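Side-chain contacts in cytochrome P450 monooxygenase (Rhodococcus sp. ECU0066, PDB 6KBH), which probably acts as a self-sufficient monooxygenase, its chain carrying heme, FMN and a [2Fe-2S] cluster for the passage of electrons to the heme: residues W305-A310 and D374-N379; N317-C322 and M401-F406. All coordinates share one frame; numbering follows the deposited sequence.

Contact 1. Residues W305-A310 and D374-N379; sequences WEEICA and DIRRDN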
loop_
_atom_site.group_PDB
_atom_site.type_symbol
_atom_site.label_atom_id
_atom_site.label_comp_id
_atom_site.label_asym_id
_atom_site.label_seq_id
_atom_site.Cartn_x
_atom_site.Cartn_y
_atom_site.Cartn_z
ATOM N N TRP A 305 20.437 3.725 0.242
ATOM C CA TRP A 305 20.703 2.317 -0.032
ATOM C C TRP A 305 21.131 1.591 1.237
ATOM O O TRP A 305 20.573 0.545 1.589
ATOM C CB TRP A 305 21.775 2.185 -1.113
ATOM C CG TRP A 305 22.520 0.884 -1.068
ATOM C CD1 TRP A 305 23.717 0.645 -0.455
ATOM C CD2 TRP A 305 22.127 -0.353 -1.673
ATOM N NE1 TRP A 305 24.088 -0.665 -0.635
ATOM C CE2 TRP A 305 23.131 -1.298 -1.382
ATOM C CE3 TRP A 305 21.023 -0.754 -2.432
ATOM C CZ2 TRP A 305 23.064 -2.617 -1.820
ATOM C CZ3 TRP A 305 20.959 -2.065 -2.868
ATOM C CH2 TRP A 305 21.972 -2.980 -2.561
ATOM N N GLU A 306 22.125 2.140 1.940
ATOM C CA GLU A 306 22.626 1.499 3.150
ATOM C C GLU A 306 21.575 1.471 4.253
ATOM O O GLU A 306 21.611 0.592 5.122
ATOM C CB GLU A 306 23.883 2.218 3.635
ATOM C CG GLU A 306 25.172 1.716 3.010
ATOM C CD GLU A 306 26.306 2.708 3.159
ATOM O OE1 GLU A 306 26.311 3.452 4.164
ATOM O OE2 GLU A 306 27.185 2.754 2.272
ATOM N N GLU A 307 20.642 2.426 4.241
ATOM C CA GLU A 307 19.546 2.399 5.202
ATOM C C GLU A 307 18.694 1.150 5.020
ATOM O O GLU A 307 18.361 0.463 5.992
ATOM C CB GLU A 307 18.694 3.659 5.065
ATOM C CG GLU A 307 19.154 4.808 5.939
ATOM C CD GLU A 307 18.154 5.944 5.973
ATOM O OE1 GLU A 307 17.297 6.008 5.068
ATOM O OE2 GLU A 307 18.223 6.774 6.904
ATOM N N ILE A 308 18.329 0.843 3.772
ATOM C CA ILE A 308 17.598 -0.389 3.490
ATOM C C ILE A 308 18.416 -1.600 3.920
ATOM O O ILE A 308 17.870 -2.601 4.402
ATOM C CB ILE A 308 17.225 -0.454 1.996
ATOM C CG1 ILE A 308 16.232 0.653 1.639
ATOM C CG2 ILE A 308 16.639 -1.808 1.645
ATOM C CD1 ILE A 308 15.837 0.665 0.177
ATOM N N CYS A 309 19.741 -1.524 3.768
ATOM C CA CYS A 309 20.601 -2.623 4.186
ATOM C C CYS A 309 20.583 -2.811 5.698
ATOM O O CYS A 309 20.753 -3.937 6.180
ATOM C CB CYS A 309 22.029 -2.385 3.697
ATOM S SG CYS A 309 22.182 -2.278 1.896
ATOM N N ALA A 310 20.387 -1.733 6.458
ATOM C CA ALA A 310 20.317 -1.830 7.911
ATOM C C ALA A 310 19.132 -2.690 8.329
ATOM O O ALA A 310 19.312 -3.777 8.887
ATOM C CB ALA A 310 20.219 -0.440 8.544
ATOM N N ASP A 374 12.647 10.091 -1.314
ATOM C CA ASP A 374 12.339 10.019 0.117
ATOM C C ASP A 374 11.504 8.770 0.378
ATOM O O ASP A 374 10.285 8.790 0.197
ATOM C CB ASP A 374 11.597 11.278 0.565
ATOM C CG ASP A 374 11.176 11.230 2.028
ATOM O OD1 ASP A 374 11.589 10.306 2.763
ATOM O OD2 ASP A 374 10.411 12.125 2.442
ATOM N N ILE A 375 12.142 7.687 0.825
ATOM C CA ILE A 375 11.413 6.418 0.859
ATOM C C ILE A 375 10.427 6.362 2.026
ATOM O O ILE A 375 9.425 5.645 1.957
ATOM C CB ILE A 375 12.394 5.232 0.856
ATOM C CG1 ILE A 375 13.048 5.037 2.214
ATOM C CG2 ILE A 375 13.461 5.425 -0.198
ATOM C CD1 ILE A 375 14.249 4.179 2.112
ATOM N N ARG A 376 10.678 7.105 3.110
ATOM C CA ARG A 376 9.685 7.194 4.178
ATOM C C ARG A 376 8.579 8.196 3.882
ATOM O O ARG A 376 7.756 8.452 4.766
ATOM C CB ARG A 376 10.326 7.513 5.539
ATOM C CG ARG A 376 11.240 6.414 6.057
ATOM C CD ARG A 376 12.355 6.983 6.910
ATOM N NE ARG A 376 13.144 5.950 7.580
ATOM C CZ ARG A 376 14.472 5.946 7.611
ATOM N NH1 ARG A 376 15.134 6.925 7.019
ATOM N NH2 ARG A 376 15.138 4.986 8.243
ATOM N N ARG A 377 8.553 8.776 2.685
ATOM C CA ARG A 377 7.483 9.689 2.289
ATOM C C ARG A 377 6.124 9.079 2.595
ATOM O O ARG A 377 5.813 7.973 2.142
ATOM C CB ARG A 377 7.596 10.015 0.793
ATOM C CG ARG A 377 6.525 10.953 0.228
ATOM C CD ARG A 377 6.651 11.089 -1.296
ATOM N NE ARG A 377 7.893 11.753 -1.693
ATOM C CZ ARG A 377 8.017 13.065 -1.861
ATOM N NH1 ARG A 377 6.971 13.861 -1.679
ATOM N NH2 ARG A 377 9.184 13.586 -2.212
ATOM N N ASP A 378 5.322 9.795 3.380
ATOM C CA ASP A 378 3.984 9.337 3.728
ATOM C C ASP A 378 3.003 9.478 2.572
ATOM O O ASP A 378 1.798 9.296 2.769
ATOM C CB ASP A 378 3.461 10.096 4.955
ATOM C CG ASP A 378 3.074 11.546 4.652
ATOM O OD1 ASP A 378 3.409 12.069 3.566
ATOM O OD2 ASP A 378 2.420 12.168 5.515
ATOM N N ASN A 379 3.510 9.797 1.380
ATOM C CA ASN A 379 2.700 10.154 0.229
ATOM C C ASN A 379 2.955 9.278 -0.985
ATOM O O ASN A 379 2.238 9.418 -1.983
ATOM C CB ASN A 379 2.969 11.616 -0.164
ATOM C CG ASN A 379 1.735 12.326 -0.664
ATOM O OD1 ASN A 379 0.638 11.770 -0.663
ATOM N ND2 ASN A 379 1.909 13.569 -1.093
#

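Contact 2. Residues N317-C322 and M401-F406; sequences NAVEEC and MEIQIF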
loop_
_atom_site.group_PDB
_atom_site.type_symbol
_atom_site.label_atom_id
_atom_site.label_comp_id
_atom_site.label_asym_id
_atom_site.label_seq_id
_atom_site.Cartn_x
_atom_site.Cartn_y
_atom_site.Cartn_z
ATOM N N ASN A 317 7.579 0.672 1.533
ATOM C CA ASN A 317 7.401 2.055 1.101
ATOM C C ASN A 317 8.539 2.510 0.198
ATOM O O ASN A 317 8.334 3.381 -0.655
ATOM C CB ASN A 317 7.285 2.993 2.301
ATOM C CG ASN A 317 6.673 4.337 1.927
ATOM O OD1 ASN A 317 5.783 4.413 1.085
ATOM N ND2 ASN A 317 7.172 5.406 2.537
ATOM N N ALA A 318 9.739 1.950 0.376
ATOM C CA ALA A 318 10.856 2.290 -0.497
ATOM C C ALA A 318 10.501 2.040 -1.955
ATOM O O ALA A 318 10.629 2.931 -2.803
ATOM C CB ALA A 318 12.102 1.493 -0.108
ATOM N N VAL A 319 10.031 0.827 -2.262
ATOM C CA VAL A 319 9.680 0.501 -3.635
ATOM C C VAL A 319 8.508 1.339 -4.122
ATOM O O VAL A 319 8.328 1.497 -5.331
ATOM C CB VAL A 319 9.390 -1.009 -3.775
ATOM C CG1 VAL A 319 10.452 -1.825 -3.048
ATOM C CG2 VAL A 319 8.003 -1.347 -3.269
ATOM N N GLU A 320 7.717 1.909 -3.210
ATOM C CA GLU A 320 6.655 2.820 -3.623
ATOM C C GLU A 320 7.215 4.184 -4.011
ATOM O O GLU A 320 6.745 4.799 -4.977
ATOM C CB GLU A 320 5.616 2.966 -2.511
ATOM C CG GLU A 320 4.803 1.707 -2.262
ATOM C CD GLU A 320 3.845 1.393 -3.399
ATOM O OE1 GLU A 320 3.136 2.313 -3.857
ATOM O OE2 GLU A 320 3.809 0.225 -3.843
ATOM N N GLU A 321 8.213 4.674 -3.273
ATOM C CA GLU A 321 8.829 5.943 -3.638
ATOM C C GLU A 321 9.585 5.825 -4.954
ATOM O O GLU A 321 9.604 6.768 -5.754
ATOM C CB GLU A 321 9.757 6.421 -2.522
ATOM C CG GLU A 321 10.460 7.757 -2.786
ATOM C CD GLU A 321 9.526 8.959 -2.760
ATOM O OE1 GLU A 321 8.297 8.775 -2.651
ATOM O OE2 GLU A 321 10.031 10.100 -2.821
ATOM N N CYS A 322 10.215 4.674 -5.193
ATOM C CA CYS A 322 10.855 4.441 -6.482
ATOM C C CYS A 322 9.832 4.447 -7.611
ATOM O O CYS A 322 10.068 5.043 -8.668
ATOM C CB CYS A 322 11.619 3.119 -6.459
ATOM S SG CYS A 322 13.056 3.103 -5.366
ATOM N N MET A 401 5.017 -7.031 -4.677
ATOM C CA MET A 401 5.691 -8.140 -4.010
ATOM C C MET A 401 7.013 -8.457 -4.696
ATOM O O MET A 401 8.055 -8.592 -4.044
ATOM C CB MET A 401 4.781 -9.370 -4.002
ATOM C CG MET A 401 5.502 -10.664 -3.679
ATOM S SD MET A 401 4.579 -12.156 -4.087
ATOM C CE MET A 401 3.334 -12.134 -2.798
ATOM N N GLU A 402 6.979 -8.559 -6.024
ATOM C CA GLU A 402 8.155 -8.927 -6.803
ATOM C C GLU A 402 9.322 -7.981 -6.546
ATOM O O GLU A 402 10.456 -8.419 -6.315
ATOM C CB GLU A 402 7.777 -8.906 -8.275
ATOM C CG GLU A 402 8.301 -10.032 -9.077
ATOM C CD GLU A 402 7.576 -10.132 -10.383
ATOM O OE1 GLU A 402 6.478 -9.550 -10.512
ATOM O OE2 GLU A 402 8.124 -10.750 -11.299
ATOM N N ILE A 403 9.062 -6.675 -6.601
ATOM C CA ILE A 403 10.114 -5.696 -6.357
ATOM C C ILE A 403 10.630 -5.822 -4.933
ATOM O O ILE A 403 11.845 -5.818 -4.689
ATOM C CB ILE A 403 9.602 -4.274 -6.638
ATOM C CG1 ILE A 403 9.154 -4.137 -8.090
ATOM C CG2 ILE A 403 10.688 -3.262 -6.339
ATOM C CD1 ILE A 403 10.273 -4.258 -9.070
ATOM N N GLN A 404 9.712 -5.934 -3.971
ATOM C CA GLN A 404 10.097 -5.990 -2.562
ATOM C C GLN A 404 11.084 -7.114 -2.268
ATOM O O GLN A 404 12.012 -6.937 -1.479
ATOM C CB GLN A 404 8.853 -6.147 -1.694
ATOM C CG GLN A 404 8.303 -4.853 -1.158
ATOM C CD GLN A 404 6.904 -5.039 -0.658
ATOM O OE1 GLN A 404 5.970 -5.103 -1.444
ATOM N NE2 GLN A 404 6.748 -5.167 0.654
ATOM N N ILE A 405 10.888 -8.282 -2.872
ATOM C CA ILE A 405 11.782 -9.411 -2.623
ATOM C C ILE A 405 13.081 -9.279 -3.411
ATOM O O ILE A 405 14.159 -9.617 -2.900
ATOM C CB ILE A 405 11.066 -10.749 -2.892
ATOM C CG1 ILE A 405 9.682 -10.750 -2.293
ATOM C CG2 ILE A 405 11.832 -11.868 -2.242
ATOM C CD1 ILE A 405 8.726 -11.685 -2.971
ATOM N N PHE A 406 12.989 -8.866 -4.675
ATOM C CA PHE A 406 14.193 -8.512 -5.404
ATOM C C PHE A 406 15.081 -7.618 -4.552
ATOM O O PHE A 406 16.282 -7.878 -4.378
ATOM C CB PHE A 406 13.863 -7.782 -6.709
ATOM C CG PHE A 406 13.091 -8.580 -7.725
ATOM C CD1 PHE A 406 13.024 -9.962 -7.643
ATOM C CD2 PHE A 406 12.465 -7.946 -8.784
ATOM C CE1 PHE A 406 12.322 -10.683 -8.593
ATOM C CE2 PHE A 406 11.763 -8.663 -9.739
ATOM C CZ PHE A 406 11.696 -10.033 -9.641
#

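Contact 1. Residues W305-A310 and D374-N379
Ile308, on the last turns of helix 302-310, faces Ile375 in the loop 374-379 with their CA atoms 9.6 Å apart, a spacing that leaves the contact to side chains. The loop folds into a type I beta turn from Asp374 to Arg377, closed by the bond from Arg377 N to Asp374 O (3.0 Å). Its two corner residues, Ile375 and Arg376, reach across to the helix, one with an apolar tip and the other with a charge. The CD1 methyl of Ile375 meets CG1 of Ile308 at 4.1 Å, the two branched chains passing at a slant. Ile375 sends CG1 between its own backbone N and carbonyl carbon (chi1 76°) and then runs on extended, which carries CD1 out toward the helix. Ala318 of helix 315-325 touches both isoleucines and closes this small apolar patch.

Nearer the solvent, Glu307 and Arg376 form a salt bridge. Glu307 is extended beyond CG and Arg376 from CG to NE; the two cross at about a right angle. Arg376 NH1 lies 3.1 Å from both Glu307 OE1 and Glu307 OE2, and its nearly straight hydrogen bond (173°) goes to OE2. That oxygen lies in the guanidinium plane, at its edge, yet the nitrogen approaches from above the carboxylate plane. The two flat groups are turned 80° against each other, unlike a flat, two-pronged carboxylate-guanidinium pair. With a leucine in place of Glu307, the guanidinium of Arg376 would probably lose its carboxylate mate and be set free to swing.

Arg377, the last residue of the turn, forms a salt bridge with Glu321. Its place is consistent with the second arginine of the Glu-Arg-Arg triad, where the cytochrome P450 meander meets the ExxR helix.

Contact 2. Residues N317-C322 and M401-F406
Val319 packs on Ile403 and Gln404 where two helices of the cytochrome P450 core meet: helix 315-325, which bears the ExxR motif of the family (Glu321 to Arg324), and helix 396-413, which follows the loop of the heme ligand Cys393. The helices come near at Val319 and Gln404, whose CA atoms are 6.6 Å apart, and one valine from the first fits against two neighbouring residues of the second.

The contact is made wholly of hydrocarbon. Val319 points at the other helix; its CG1 meets both partners, its CG2 only Gln404. CG1 lies against the CG2 methyl of Ile403 at 3.6 Å, and the same methyl also touches Val319 CB. CG1 of Ile403 lies beside the backbone N (chi1 -60°), which puts CG2 anti to that N, where this short branch serves the valine while the longer branch, through CG1 to CD1, leads away. The two side chains slide past each other in opposite directions. All three residues are buried, and the side chain of Ile403 also comes to about 5 Å from the bound heme, which places this packing close to the cofactor.

Charged groups on the ExxR helix look elsewhere. Glu320 forms a salt bridge with Arg400, just ahead of 401-406, and accepts a hydrogen bond from His383. Glu321 pairs with Arg324 one turn on, the Glu and Arg of the ExxR motif. These carboxylates are buried, and the basic partners around them would be expected to favour their ionised form.

Gln404 contributes the aliphatic part of its chain, which crosses the valine at about a right angle: its CG lies 4.1 Å from Val319 CG2 and 4.2 Å from Val319 CG1, within reach of both methyls.

How the contacts relate
The two contacts, 11 Å apart between centres, show how chemistry follows depth. Contact 2 is core throughout, joining helix 315-325 to helix 396-413 near the heme by aliphatic packing alone. Contact 1 grades from buried isoleucines to a charged pair nearer the solvent, and it holds a loop, not a second helix. Both engage the same framework: helices 302-310 and 315-325 follow each other in the chain, and Ile308 also leans on Leu407 of helix 396-413. A polar joint connects them directly, for the salt bridge between Arg377 and Glu321 ties the turn of contact 1 to the helix of contact 2.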